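Local coordinates for protein putative oxidoreductase (Bacteroides fragilis NCTC 9343, PDB 3EOF) that binds flavin mononucleotide and, as a member of the nitroreductase family, probably acts as an FMN-dependent oxidoreductase, at residues D23-L28 and Q115-L120; V74-A79 and D143-P148; M101-A106 and F152-V157; Y136-I141 and S234-K239. One frame throughout, in Å; residues are numbered along the deposited sequence.

In the fold
Helix 100-123 lies on one face of the antiparallel sheet and helix 138-145 on the other. Interaction 1 joins the first of these helices to helix 22-32 and meets interaction 2 where Phe117 CE2 comes 3.4 Å from Leu75 CD1. Interactions 2 and 3 use neighbouring strands, with a probable hydrogen bond of 2.8 Å from Val157 N to Leu75 O. Interaction 4 continues outward from interaction 3, its Leu237 CD1 lying 3.7 Å from Phe152 CZ. Interactions 1 and 4 lie farthest apart, about 27 Å between centres. The side chains of Tyr136, Ile154 and Phe117 lie about 7, 8 and 13 Å from a bound FMN, not necessarily the same one.

Interaction 1. Residues D23-L28 and Q115-L120; sequences DLLNDL and QTFCTL
Phe117 holds its CG opposite the backbone N (chi1 170°), which carries the ring across to helix 22-32. Leu28, with CG beside its own N (chi1 -68°), sends its CD2 methyl toward Leu120, while its CB, placed by the backbone, rests against the Phe117 ring. Leu28 CB lies 3.6 Å from Phe117 CE1, and its CD1 also comes near this corner, 4.0 Å from the same CE1. Leu25, one turn earlier, adds its CD1 at 3.9 Å from Phe117 CZ. Both leucines meet the ring at a slant. CD2 of Leu28 is 3.8 Å from Leu120 CB and 3.6 Å from Leu120 O. Leu120 CD1 completes the exchange at 4.0 Å from Leu28 O, so each leucine also brushes the backbone of the other. No hydrogen bond spans the contact. Within helix 100-123, Gln115 O is gripped twice, by Thr119 N and by Thr119 OG1 (2.8 Å), from opposite faces of its carbonyl plane. Leu75 and Phe77 of strand 73-80, an inner strand of the sheet, also touch Phe117, and Leu126 covers part of Leu28. The short helical segments run at 133° to each other, with axes 10.5 Å apart at closest approach. This is buried apolar helix-on-helix packing beside a sheet, part of the alpha+beta core of the nitroreductase fold.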
loop_
_atom_site.group_PDB
_atom_site.type_symbol
_atom_site.label_atom_id
_atom_site.label_comp_id
_atom_site.label_asym_id
_atom_site.label_seq_id
_atom_site.Cartn_x
_atom_site.Cartn_y
_atom_site.Cartn_z
ATOM N N ASP A 23 14.432 1.569 21.135
ATOM C CA ASP A 23 14.444 3.012 20.810
ATOM C C ASP A 23 14.368 3.233 19.299
ATOM O O ASP A 23 13.543 4.022 18.821
ATOM C CB ASP A 23 15.666 3.759 21.387
ATOM C CG ASP A 23 15.580 4.024 22.914
ATOM O OD1 ASP A 23 14.631 3.539 23.553
ATOM O OD2 ASP A 23 16.492 4.721 23.474
ATOM N N LEU A 24 15.207 2.513 18.561
ATOM C CA LEU A 24 15.275 2.624 17.087
ATOM C C LEU A 24 14.033 2.064 16.398
ATOM O O LEU A 24 13.414 2.757 15.596
ATOM C CB LEU A 24 16.575 1.996 16.504
ATOM C CG LEU A 24 16.736 2.084 14.971
ATOM C CD1 LEU A 24 16.661 3.539 14.510
ATOM C CD2 LEU A 24 18.009 1.425 14.498
ATOM N N LEU A 25 13.678 0.816 16.673
ATOM C CA LEU A 25 12.462 0.274 16.095
ATOM C C LEU A 25 11.234 1.181 16.389
ATOM O O LEU A 25 10.484 1.526 15.502
ATOM C CB LEU A 25 12.201 -1.167 16.564
ATOM C CG LEU A 25 11.128 -1.841 15.736
ATOM C CD1 LEU A 25 11.518 -2.066 14.234
ATOM C CD2 LEU A 25 10.758 -3.181 16.412
ATOM N N ASN A 26 11.033 1.571 17.634
ATOM C CA ASN A 26 9.897 2.408 17.970
ATOM C C ASN A 26 9.957 3.770 17.329
ATOM O O ASN A 26 8.925 4.316 16.991
ATOM C CB ASN A 26 9.753 2.562 19.477
ATOM C CG ASN A 26 9.328 1.275 20.181
ATOM O OD1 ASN A 26 8.701 0.373 19.600
ATOM N ND2 ASN A 26 9.670 1.195 21.455
ATOM N N ASP A 27 11.154 4.324 17.156
ATOM C CA ASP A 27 11.293 5.652 16.534
ATOM C C ASP A 27 10.924 5.568 15.040
ATOM O O ASP A 27 10.204 6.403 14.540
ATOM C CB ASP A 27 12.697 6.198 16.730
ATOM C CG ASP A 27 12.794 7.726 16.531
ATOM O OD1 ASP A 27 11.772 8.450 16.624
ATOM O OD2 ASP A 27 13.935 8.204 16.313
ATOM N N LEU A 28 11.418 4.535 14.359
ATOM C CA LEU A 28 11.099 4.270 12.965
ATOM C C LEU A 28 9.602 4.050 12.801
ATOM O O LEU A 28 9.009 4.639 11.945
ATOM C CB LEU A 28 11.850 3.023 12.459
ATOM C CG LEU A 28 13.372 3.147 12.326
ATOM C CD1 LEU A 28 13.969 1.753 12.030
ATOM C CD2 LEU A 28 13.708 4.162 11.270
ATOM N N GLN A 115 5.524 0.768 3.998
ATOM C CA GLN A 115 6.523 1.294 3.079
ATOM C C GLN A 115 7.199 2.559 3.606
ATOM O O GLN A 115 8.354 2.779 3.305
ATOM C CB GLN A 115 5.910 1.539 1.720
ATOM C CG GLN A 115 6.892 1.969 0.661
ATOM C CD GLN A 115 8.064 1.010 0.468
ATOM O OE1 GLN A 115 7.951 -0.211 0.570
ATOM N NE2 GLN A 115 9.184 1.578 0.144
ATOM N N THR A 116 6.524 3.369 4.413
ATOM C CA THR A 116 7.189 4.539 5.020
ATOM C C THR A 116 8.229 3.971 5.970
ATOM O O THR A 116 9.379 4.371 5.953
ATOM C CB THR A 116 6.217 5.519 5.715
ATOM O OG1 THR A 116 5.215 5.946 4.781
ATOM C CG2 THR A 116 6.958 6.739 6.208
ATOM N N PHE A 117 7.836 2.983 6.756
ATOM C CA PHE A 117 8.769 2.315 7.659
ATOM C C PHE A 117 9.967 1.745 6.921
ATOM O O PHE A 117 11.092 2.034 7.305
ATOM C CB PHE A 117 8.094 1.182 8.445
ATOM C CG PHE A 117 9.068 0.339 9.187
ATOM C CD1 PHE A 117 9.591 0.764 10.395
ATOM C CD2 PHE A 117 9.517 -0.869 8.641
ATOM C CE1 PHE A 117 10.562 -0.005 11.048
ATOM C CE2 PHE A 117 10.481 -1.623 9.274
ATOM C CZ PHE A 117 10.998 -1.208 10.476
ATOM N N CYS A 118 9.723 0.916 5.894
ATOM C CA CYS A 118 10.818 0.304 5.110
ATOM C C CYS A 118 11.818 1.334 4.582
ATOM O O CYS A 118 13.005 1.117 4.625
ATOM C CB CYS A 118 10.291 -0.542 3.988
ATOM S SG CYS A 118 9.558 -2.048 4.612
ATOM N N THR A 119 11.318 2.446 4.082
ATOM C CA THR A 119 12.143 3.553 3.610
ATOM C C THR A 119 12.971 4.216 4.711
ATOM O O THR A 119 14.148 4.594 4.517
ATOM C CB THR A 119 11.229 4.597 2.969
ATOM O OG1 THR A 119 10.487 3.966 1.916
ATOM C CG2 THR A 119 12.006 5.740 2.420
ATOM N N LEU A 120 12.350 4.399 5.861
ATOM C CA LEU A 120 13.017 4.981 7.021
ATOM C C LEU A 120 14.046 3.996 7.573
ATOM O O LEU A 120 15.137 4.387 7.932
ATOM C CB LEU A 120 12.006 5.385 8.091
ATOM C CG LEU A 120 11.159 6.618 7.746
ATOM C CD1 LEU A 120 10.037 6.746 8.748
ATOM C CD2 LEU A 120 11.947 7.912 7.705
#

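Interaction 2. Residues V74-A79 and D143-P148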
loop_
_atom_site.group_PDB
_atom_site.type_symbol
_atom_site.label_atom_id
_atom_site.label_comp_id
_atom_site.label_asym_id
_atom_site.label_seq_id
_atom_site.Cartn_x
_atom_site.Cartn_y
_atom_site.Cartn_z
ATOM N N VAL A 74 10.627 -9.117 13.103
ATOM C CA VAL A 74 9.624 -9.464 12.095
ATOM C C VAL A 74 8.422 -8.609 12.449
ATOM O O VAL A 74 7.935 -8.642 13.585
ATOM C CB VAL A 74 9.258 -10.977 12.103
ATOM C CG1 VAL A 74 8.225 -11.299 11.023
ATOM C CG2 VAL A 74 10.522 -11.781 11.903
ATOM N N LEU A 75 7.992 -7.791 11.494
ATOM C CA LEU A 75 6.863 -6.895 11.686
ATOM C C LEU A 75 5.735 -7.297 10.811
ATOM O O LEU A 75 5.919 -7.366 9.611
ATOM C CB LEU A 75 7.237 -5.478 11.312
ATOM C CG LEU A 75 8.353 -4.804 12.092
ATOM C CD1 LEU A 75 8.597 -3.460 11.431
ATOM C CD2 LEU A 75 8.000 -4.652 13.591
ATOM N N THR A 76 4.590 -7.619 11.424
ATOM C CA THR A 76 3.354 -7.957 10.711
ATOM C C THR A 76 2.472 -6.717 10.732
ATOM O O THR A 76 1.960 -6.334 11.794
ATOM C CB THR A 76 2.644 -9.172 11.331
ATOM O OG1 THR A 76 3.538 -10.297 11.334
ATOM C CG2 THR A 76 1.369 -9.525 10.549
ATOM N N PHE A 77 2.364 -6.059 9.565
ATOM C CA PHE A 77 1.490 -4.897 9.374
ATOM C C PHE A 77 0.045 -5.358 9.100
ATOM O O PHE A 77 -0.253 -5.981 8.082
ATOM C CB PHE A 77 2.017 -4.037 8.246
ATOM C CG PHE A 77 3.358 -3.445 8.534
ATOM C CD1 PHE A 77 4.522 -4.127 8.193
ATOM C CD2 PHE A 77 3.461 -2.211 9.142
ATOM C CE1 PHE A 77 5.742 -3.599 8.443
ATOM C CE2 PHE A 77 4.673 -1.676 9.402
ATOM C CZ PHE A 77 5.843 -2.390 9.049
ATOM N N CYS A 78 -0.850 -5.027 10.025
ATOM C CA CYS A 78 -2.245 -5.414 9.955
ATOM C C CYS A 78 -3.226 -4.269 9.706
ATOM O O CYS A 78 -3.120 -3.194 10.335
ATOM C CB CYS A 78 -2.645 -6.059 11.283
ATOM S SG CYS A 78 -1.586 -7.401 11.741
ATOM N N ALA A 79 -4.152 -4.522 8.779
ATOM C CA ALA A 79 -5.305 -3.664 8.531
ATOM C C ALA A 79 -6.077 -3.774 9.850
ATOM O O ALA A 79 -6.247 -4.852 10.352
ATOM C CB ALA A 79 -6.127 -4.211 7.364
ATOM N N ASP A 143 -4.067 -16.796 13.624
ATOM C CA ASP A 143 -4.012 -17.656 14.743
ATOM C C ASP A 143 -2.732 -17.375 15.549
ATOM O O ASP A 143 -2.762 -17.287 16.787
ATOM C CB ASP A 143 -4.004 -19.131 14.278
ATOM C CG ASP A 143 -5.273 -19.534 13.555
ATOM O OD1 ASP A 143 -6.300 -18.851 13.705
ATOM O OD2 ASP A 143 -5.252 -20.580 12.853
ATOM N N ALA A 144 -1.610 -17.192 14.863
ATOM C CA ALA A 144 -0.323 -17.024 15.558
ATOM C C ALA A 144 -0.257 -15.767 16.398
ATOM O O ALA A 144 0.205 -15.824 17.555
ATOM C CB ALA A 144 0.855 -17.089 14.565
ATOM N N LEU A 145 -0.764 -14.668 15.840
ATOM C CA LEU A 145 -0.676 -13.355 16.481
ATOM C C LEU A 145 -1.951 -12.976 17.210
ATOM O O LEU A 145 -2.056 -11.881 17.756
ATOM C CB LEU A 145 -0.310 -12.288 15.454
ATOM C CG LEU A 145 0.917 -12.618 14.590
ATOM C CD1 LEU A 145 1.211 -11.513 13.628
ATOM C CD2 LEU A 145 2.136 -12.950 15.472
ATOM N N HIS A 146 -2.914 -13.890 17.221
ATOM C CA HIS A 146 -4.171 -13.640 17.898
ATOM C C HIS A 146 -4.898 -12.380 17.411
ATOM O O HIS A 146 -5.408 -11.596 18.206
ATOM C CB HIS A 146 -3.932 -13.571 19.421
ATOM C CG HIS A 146 -3.277 -14.798 19.963
ATOM N ND1 HIS A 146 -2.006 -14.794 20.493
ATOM C CD2 HIS A 146 -3.694 -16.086 19.992
ATOM C CE1 HIS A 146 -1.682 -16.022 20.862
ATOM N NE2 HIS A 146 -2.691 -16.825 20.570
ATOM N N LEU A 147 -4.987 -12.241 16.094
ATOM C CA LEU A 147 -5.631 -11.100 15.459
ATOM C C LEU A 147 -7.132 -11.371 15.488
ATOM O O LEU A 147 -7.613 -12.406 14.982
ATOM C CB LEU A 147 -5.129 -10.924 14.027
ATOM C CG LEU A 147 -3.607 -10.861 13.875
ATOM C CD1 LEU A 147 -3.359 -10.713 12.389
ATOM C CD2 LEU A 147 -3.023 -9.723 14.695
ATOM N N PRO A 148 -7.859 -10.517 16.180
ATOM C CA PRO A 148 -9.270 -10.675 16.319
ATOM C C PRO A 148 -10.079 -10.093 15.132
ATOM O O PRO A 148 -9.512 -9.677 14.122
ATOM C CB PRO A 148 -9.550 -9.913 17.630
ATOM C CG PRO A 148 -8.596 -8.884 17.684
ATOM C CD PRO A 148 -7.381 -9.329 16.920
#
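Thr76 is the first residue of strand 73-80 here to meet segment 143-148, through Leu145 near the C-terminal end of helix 138-145. The two side chains reach toward each other tip to tip, and a single methyl, Leu145 CD1, sits against the whole threonine head: 3.5 Å from Thr76 OG1, 3.6 Å from Thr76 CB and 3.7 Å from Thr76 CG2. The strand then turns Phe77 to its other face, where Thr110 and Ala114 of helix 100-123 cover it. Cys78 returns to the side of Thr76, with a chi1 of -54° that points SG at Leu147. Both methyls of Leu147 close on that one atom, CD1 at 3.8 Å and CD2 at 4.0 Å from Cys78 SG. The partners are two positions apart on each segment, so the pairs Thr76-Leu145 and Cys78-Leu147 follow one another in the same order along both. Between the leucines, His146 leaves the helical conformation with a positive phi of 57°, and the chain thereby swings round to bring Leu147 back to the strand. Leu58 of helix 52-58 also covers Leu145, and Tyr183 of the second subunit packs on Leu147. All four touching residues are buried and no hydrogen bond passes between the segments, which suggests that this face of the sheet is held to segment 143-148 mainly by dispersion and the exclusion of water.

Interaction 3. Residues M101-A106 and F152-V157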
loop_
_atom_site.group_PDB
_atom_site.type_symbol
_atom_site.label_atom_id
_atom_site.label_comp_id
_atom_site.label_asym_id
_atom_site.label_seq_id
_atom_site.Cartn_x
_atom_site.Cartn_y
_atom_site.Cartn_z
HETATM N N MSE A 101 -14.961 -2.652 1.300
HETATM C CA MSE A 101 -14.492 -1.294 1.068
HETATM C C MSE A 101 -13.615 -0.826 2.192
HETATM O O MSE A 101 -12.559 -0.261 1.953
HETATM C CB MSE A 101 -15.663 -0.334 0.958
HETATM C CG MSE A 101 -15.264 1.118 0.678
HETATM SE SE MSE A 101 -14.358 1.385 -1.126
HETATM C CE MSE A 101 -14.319 3.372 -1.019
ATOM N N SER A 102 -14.075 -1.067 3.417
ATOM C CA SER A 102 -13.390 -0.650 4.633
ATOM C C SER A 102 -12.121 -1.450 4.785
ATOM O O SER A 102 -11.114 -0.921 5.220
ATOM C CB SER A 102 -14.304 -0.815 5.854
ATOM O OG SER A 102 -15.419 0.050 5.769
ATOM N N PHE A 103 -12.171 -2.741 4.439
ATOM C CA PHE A 103 -10.966 -3.561 4.442
ATOM C C PHE A 103 -9.925 -3.009 3.498
ATOM O O PHE A 103 -8.748 -2.902 3.840
ATOM C CB PHE A 103 -11.249 -5.053 4.053
ATOM C CG PHE A 103 -9.994 -5.802 3.674
ATOM C CD1 PHE A 103 -9.068 -6.183 4.651
ATOM C CD2 PHE A 103 -9.666 -5.998 2.324
ATOM C CE1 PHE A 103 -7.858 -6.805 4.300
ATOM C CE2 PHE A 103 -8.476 -6.642 1.971
ATOM C CZ PHE A 103 -7.572 -7.043 2.962
ATOM N N LEU A 104 -10.334 -2.642 2.298
ATOM C CA LEU A 104 -9.396 -2.062 1.358
ATOM C C LEU A 104 -8.866 -0.716 1.852
ATOM O O LEU A 104 -7.690 -0.415 1.676
ATOM C CB LEU A 104 -10.003 -1.931 -0.035
ATOM C CG LEU A 104 -9.082 -1.326 -1.102
ATOM C CD1 LEU A 104 -7.807 -2.120 -1.293
ATOM C CD2 LEU A 104 -9.870 -1.141 -2.444
ATOM N N ASN A 105 -9.715 0.094 2.449
ATOM C CA ASN A 105 -9.262 1.368 3.004
ATOM C C ASN A 105 -8.218 1.166 4.090
ATOM O O ASN A 105 -7.242 1.896 4.133
ATOM C CB ASN A 105 -10.428 2.189 3.618
ATOM C CG ASN A 105 -11.376 2.789 2.574
ATOM O OD1 ASN A 105 -10.952 3.071 1.461
ATOM N ND2 ASN A 105 -12.695 2.985 2.952
ATOM N N ALA A 106 -8.413 0.157 4.957
ATOM C CA ALA A 106 -7.493 -0.119 6.065
ATOM C C ALA A 106 -6.192 -0.646 5.497
ATOM O O ALA A 106 -5.122 -0.238 5.949
ATOM C CB ALA A 106 -8.081 -1.107 7.069
ATOM N N PHE A 152 -6.699 -7.849 10.059
ATOM C CA PHE A 152 -6.301 -8.710 8.995
ATOM C C PHE A 152 -4.828 -8.436 8.640
ATOM O O PHE A 152 -4.443 -7.280 8.422
ATOM C CB PHE A 152 -7.235 -8.452 7.769
ATOM C CG PHE A 152 -7.105 -9.511 6.705
ATOM C CD1 PHE A 152 -6.019 -9.511 5.843
ATOM C CD2 PHE A 152 -8.042 -10.523 6.596
ATOM C CE1 PHE A 152 -5.843 -10.522 4.902
ATOM C CE2 PHE A 152 -7.881 -11.532 5.659
ATOM C CZ PHE A 152 -6.772 -11.519 4.801
ATOM N N PRO A 153 -3.987 -9.487 8.566
ATOM C CA PRO A 153 -2.588 -9.257 8.239
ATOM C C PRO A 153 -2.420 -8.950 6.763
ATOM O O PRO A 153 -2.918 -9.693 5.905
ATOM C CB PRO A 153 -1.939 -10.578 8.584
ATOM C CG PRO A 153 -2.986 -11.580 8.287
ATOM C CD PRO A 153 -4.255 -10.939 8.748
ATOM N N ILE A 154 -1.799 -7.803 6.480
ATOM C CA ILE A 154 -1.622 -7.324 5.107
ATOM C C ILE A 154 -0.269 -7.751 4.569
ATOM O O ILE A 154 -0.190 -8.478 3.566
ATOM C CB ILE A 154 -1.809 -5.773 5.003
ATOM C CG1 ILE A 154 -3.276 -5.428 5.331
ATOM C CG2 ILE A 154 -1.480 -5.230 3.591
ATOM C CD1 ILE A 154 -4.303 -6.157 4.499
ATOM N N THR A 155 0.793 -7.273 5.187
ATOM C CA THR A 155 2.125 -7.725 4.808
ATOM C C THR A 155 3.040 -7.843 6.040
ATOM O O THR A 155 2.707 -7.357 7.111
ATOM C CB THR A 155 2.783 -6.888 3.739
ATOM O OG1 THR A 155 3.946 -7.599 3.258
ATOM C CG2 THR A 155 3.164 -5.547 4.303
ATOM N N THR A 156 4.171 -8.528 5.843
ATOM C CA THR A 156 5.147 -8.788 6.875
ATOM C C THR A 156 6.483 -8.381 6.352
ATOM O O THR A 156 6.779 -8.624 5.194
ATOM C CB THR A 156 5.189 -10.280 7.234
ATOM O OG1 THR A 156 3.854 -10.676 7.575
ATOM C CG2 THR A 156 6.150 -10.513 8.443
ATOM N N VAL A 157 7.264 -7.724 7.206
ATOM C CA VAL A 157 8.583 -7.272 6.864
ATOM C C VAL A 157 9.575 -7.779 7.879
ATOM O O VAL A 157 9.424 -7.558 9.083
ATOM C CB VAL A 157 8.612 -5.757 6.838
ATOM C CG1 VAL A 157 10.018 -5.179 6.653
ATOM C CG2 VAL A 157 7.674 -5.258 5.753
#
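A classic beta bulge in strand 151-160, where Ile154 and Thr155 both face Phe77 of the neighbouring strand, supplies part of the surface on which the beginning of helix 100-123 rests. Phe103 is the residue of that helix that makes the contact. Its ring turns an edge to the face of Phe152 in a T-shaped pair, centroids 5.1 Å apart and planes at 73°. Phe103 CZ lies over one face of Phe152, and Phe103 CE1 makes the shortest approach, 3.6 Å to Phe152 CD1 and 3.7 Å to Phe152 CG; Phe152 CB is 3.9 Å from the same CE1. CG of Phe103 lies opposite the backbone N (chi1 164°), which projects the ring from the helix to the strand. In the nitroreductase fold this places a long helix against the central antiparallel sheet, and here the joint is made at the strand's irregular start. Ile154 approaches Phe103 from the opposite direction: its CD1 is 3.6 Å from Phe103 CE1 and 3.7 Å from Phe103 CZ. The CE1-CZ side of Phe103 thus touches both the Phe152 ring and the Ile154 methyl, the latter obliquely, and all three residues are buried. Leu241 of helix 227-243 touches both Phe103 and Phe152, and Phe246 brings a further ring to Phe103. Along the helix, Met101, a selenomethionine, gives its backbone N to Ser234 OG of the second subunit.

Interaction 4. Residues Y136-I141 and S234-K239; sequences YNPQMI and SENLLK
Asn236 and Pro138 bury the most surface in this contact, and the side-chain amide nitrogen, ND2, of Asn236 is the atom on which it turns. With CG opposite the backbone N (chi1 180°), the side chain extends from helix 227-243 toward the start of helix 138-145. There ND2 lies 3.7 Å from Pro138 CD and 3.9 Å from Pro138 CG, the proline ring coming from the opposite direction. Tyr136 takes part through its backbone, its O standing 3.5 Å from Asn236 ND2, while its CB is directed away from segment 234-239. The hydrogen bonding runs through a water, which accepts from Asn236 ND2 at 3.1 Å and from Gln139 N at 3.0 Å. Asn137, at the N-cap position, makes no capping bond with its side chain; the water is an acceptor for the N-H of Gln139 in the first turn of helix 138-145. Pro138 also rests on Phe152 and Val240, and Leu104 of the second subunit packs on Leu237. A partly buried contact that joins two helices by one bridging water and a proline-amide touch is light in direct bonding, and its polar link probably depends on that water staying in place.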
loop_
_atom_site.group_PDB
_atom_site.type_symbol
_atom_site.label_atom_id
_atom_site.label_comp_id
_atom_site.label_asym_id
_atom_site.label_seq_id
_atom_site.Cartn_x
_atom_site.Cartn_y
_atom_site.Cartn_z
ATOM N N TYR A 136 -0.972 -15.409 1.548
ATOM C CA TYR A 136 -1.196 -16.860 1.217
ATOM C C TYR A 136 -1.682 -17.588 2.455
ATOM O O TYR A 136 -2.489 -18.543 2.384
ATOM C CB TYR A 136 0.067 -17.561 0.708
ATOM C CG TYR A 136 0.416 -17.177 -0.697
ATOM C CD1 TYR A 136 0.945 -15.913 -0.967
ATOM C CD2 TYR A 136 0.180 -18.047 -1.755
ATOM C CE1 TYR A 136 1.248 -15.529 -2.244
ATOM C CE2 TYR A 136 0.467 -17.673 -3.052
ATOM C CZ TYR A 136 1.015 -16.410 -3.294
ATOM O OH TYR A 136 1.311 -16.013 -4.583
ATOM N N ASN A 137 -1.114 -17.202 3.599
ATOM C CA ASN A 137 -1.465 -17.841 4.878
ATOM C C ASN A 137 -1.956 -16.902 5.952
ATOM O O ASN A 137 -1.497 -16.985 7.093
ATOM C CB ASN A 137 -0.260 -18.592 5.400
ATOM C CG ASN A 137 -0.081 -19.942 4.745
ATOM O OD1 ASN A 137 -1.036 -20.706 4.580
ATOM N ND2 ASN A 137 1.165 -20.266 4.415
ATOM N N PRO A 138 -2.945 -16.066 5.621
ATOM C CA PRO A 138 -3.415 -15.127 6.620
ATOM C C PRO A 138 -4.041 -15.850 7.806
ATOM O O PRO A 138 -3.858 -15.434 8.933
ATOM C CB PRO A 138 -4.443 -14.258 5.844
ATOM C CG PRO A 138 -4.943 -15.180 4.754
ATOM C CD PRO A 138 -3.701 -15.928 4.356
ATOM N N GLN A 139 -4.763 -16.938 7.602
ATOM C CA GLN A 139 -5.335 -17.581 8.772
ATOM C C GLN A 139 -4.288 -17.973 9.803
ATOM O O GLN A 139 -4.512 -17.794 10.980
ATOM C CB GLN A 139 -6.181 -18.784 8.403
ATOM C CG GLN A 139 -7.037 -19.302 9.625
ATOM C CD GLN A 139 -8.004 -18.246 10.143
ATOM O OE1 GLN A 139 -8.802 -17.736 9.380
ATOM N NE2 GLN A 139 -7.923 -17.903 11.443
HETATM N N MSE A 140 -3.149 -18.503 9.365
HETATM C CA MSE A 140 -2.077 -18.955 10.257
HETATM C C MSE A 140 -1.465 -17.800 10.992
HETATM O O MSE A 140 -1.067 -17.921 12.126
HETATM C CB MSE A 140 -0.991 -19.663 9.469
HETATM C CG MSE A 140 -1.414 -21.038 8.896
HETATM SE SE MSE A 140 0.014 -21.858 7.839
HETATM C CE MSE A 140 1.171 -22.282 9.155
ATOM N N ILE A 141 -1.347 -16.691 10.331
ATOM C CA ILE A 141 -0.795 -15.481 10.961
ATOM C C ILE A 141 -1.851 -15.003 11.936
ATOM O O ILE A 141 -1.529 -14.632 13.043
ATOM C CB ILE A 141 -0.462 -14.450 9.894
ATOM C CG1 ILE A 141 0.649 -15.013 9.007
ATOM C CG2 ILE A 141 0.003 -13.123 10.511
ATOM C CD1 ILE A 141 0.928 -14.228 7.754
ATOM N N SER A 234 -7.402 -16.706 -3.915
ATOM C CA SER A 234 -8.453 -15.694 -4.071
ATOM C C SER A 234 -9.663 -16.112 -3.233
ATOM O O SER A 234 -10.263 -15.308 -2.490
ATOM C CB SER A 234 -8.829 -15.548 -5.553
ATOM O OG SER A 234 -7.798 -14.851 -6.201
ATOM N N GLU A 235 -9.971 -17.391 -3.332
ATOM C CA GLU A 235 -11.032 -17.959 -2.571
ATOM C C GLU A 235 -10.694 -17.961 -1.102
ATOM O O GLU A 235 -11.548 -17.629 -0.262
ATOM C CB GLU A 235 -11.388 -19.385 -3.067
ATOM C CG GLU A 235 -12.135 -19.426 -4.422
ATOM C CD GLU A 235 -13.393 -18.535 -4.438
ATOM O OE1 GLU A 235 -14.274 -18.741 -3.575
ATOM O OE2 GLU A 235 -13.479 -17.628 -5.303
ATOM N N ASN A 236 -9.462 -18.339 -0.784
ATOM C CA ASN A 236 -9.005 -18.363 0.610
ATOM C C ASN A 236 -9.122 -16.936 1.221
ATOM O O ASN A 236 -9.535 -16.741 2.370
ATOM C CB ASN A 236 -7.560 -18.899 0.715
ATOM C CG ASN A 236 -7.059 -18.922 2.147
ATOM O OD1 ASN A 236 -7.673 -19.544 2.951
ATOM N ND2 ASN A 236 -5.991 -18.179 2.470
ATOM N N LEU A 237 -8.804 -15.940 0.424
ATOM C CA LEU A 237 -8.849 -14.560 0.868
ATOM C C LEU A 237 -10.263 -14.155 1.249
ATOM O O LEU A 237 -10.471 -13.472 2.251
ATOM C CB LEU A 237 -8.341 -13.690 -0.258
ATOM C CG LEU A 237 -8.019 -12.221 -0.077
ATOM C CD1 LEU A 237 -7.184 -11.952 1.188
ATOM C CD2 LEU A 237 -7.266 -11.775 -1.359
ATOM N N LEU A 238 -11.237 -14.584 0.450
ATOM C CA LEU A 238 -12.632 -14.266 0.717
ATOM C C LEU A 238 -13.050 -14.947 1.990
ATOM O O LEU A 238 -13.663 -14.317 2.819
ATOM C CB LEU A 238 -13.535 -14.670 -0.450
ATOM C CG LEU A 238 -13.312 -13.883 -1.746
ATOM C CD1 LEU A 238 -14.071 -14.514 -2.895
ATOM C CD2 LEU A 238 -13.720 -12.483 -1.523
ATOM N N LYS A 239 -12.681 -16.218 2.156
ATOM C CA LYS A 239 -12.969 -16.942 3.366
ATOM C C LYS A 239 -12.410 -16.279 4.631
ATOM O O LYS A 239 -13.092 -16.187 5.646
ATOM C CB LYS A 239 -12.450 -18.387 3.274
ATOM C CG LYS A 239 -13.221 -19.259 2.317
ATOM C CD LYS A 239 -12.642 -20.695 2.287
ATOM C CE LYS A 239 -13.467 -21.590 1.356
ATOM N NZ LYS A 239 -12.931 -23.012 1.240
HETATM O O HOH W 1 -5.294 -18.827 5.378
#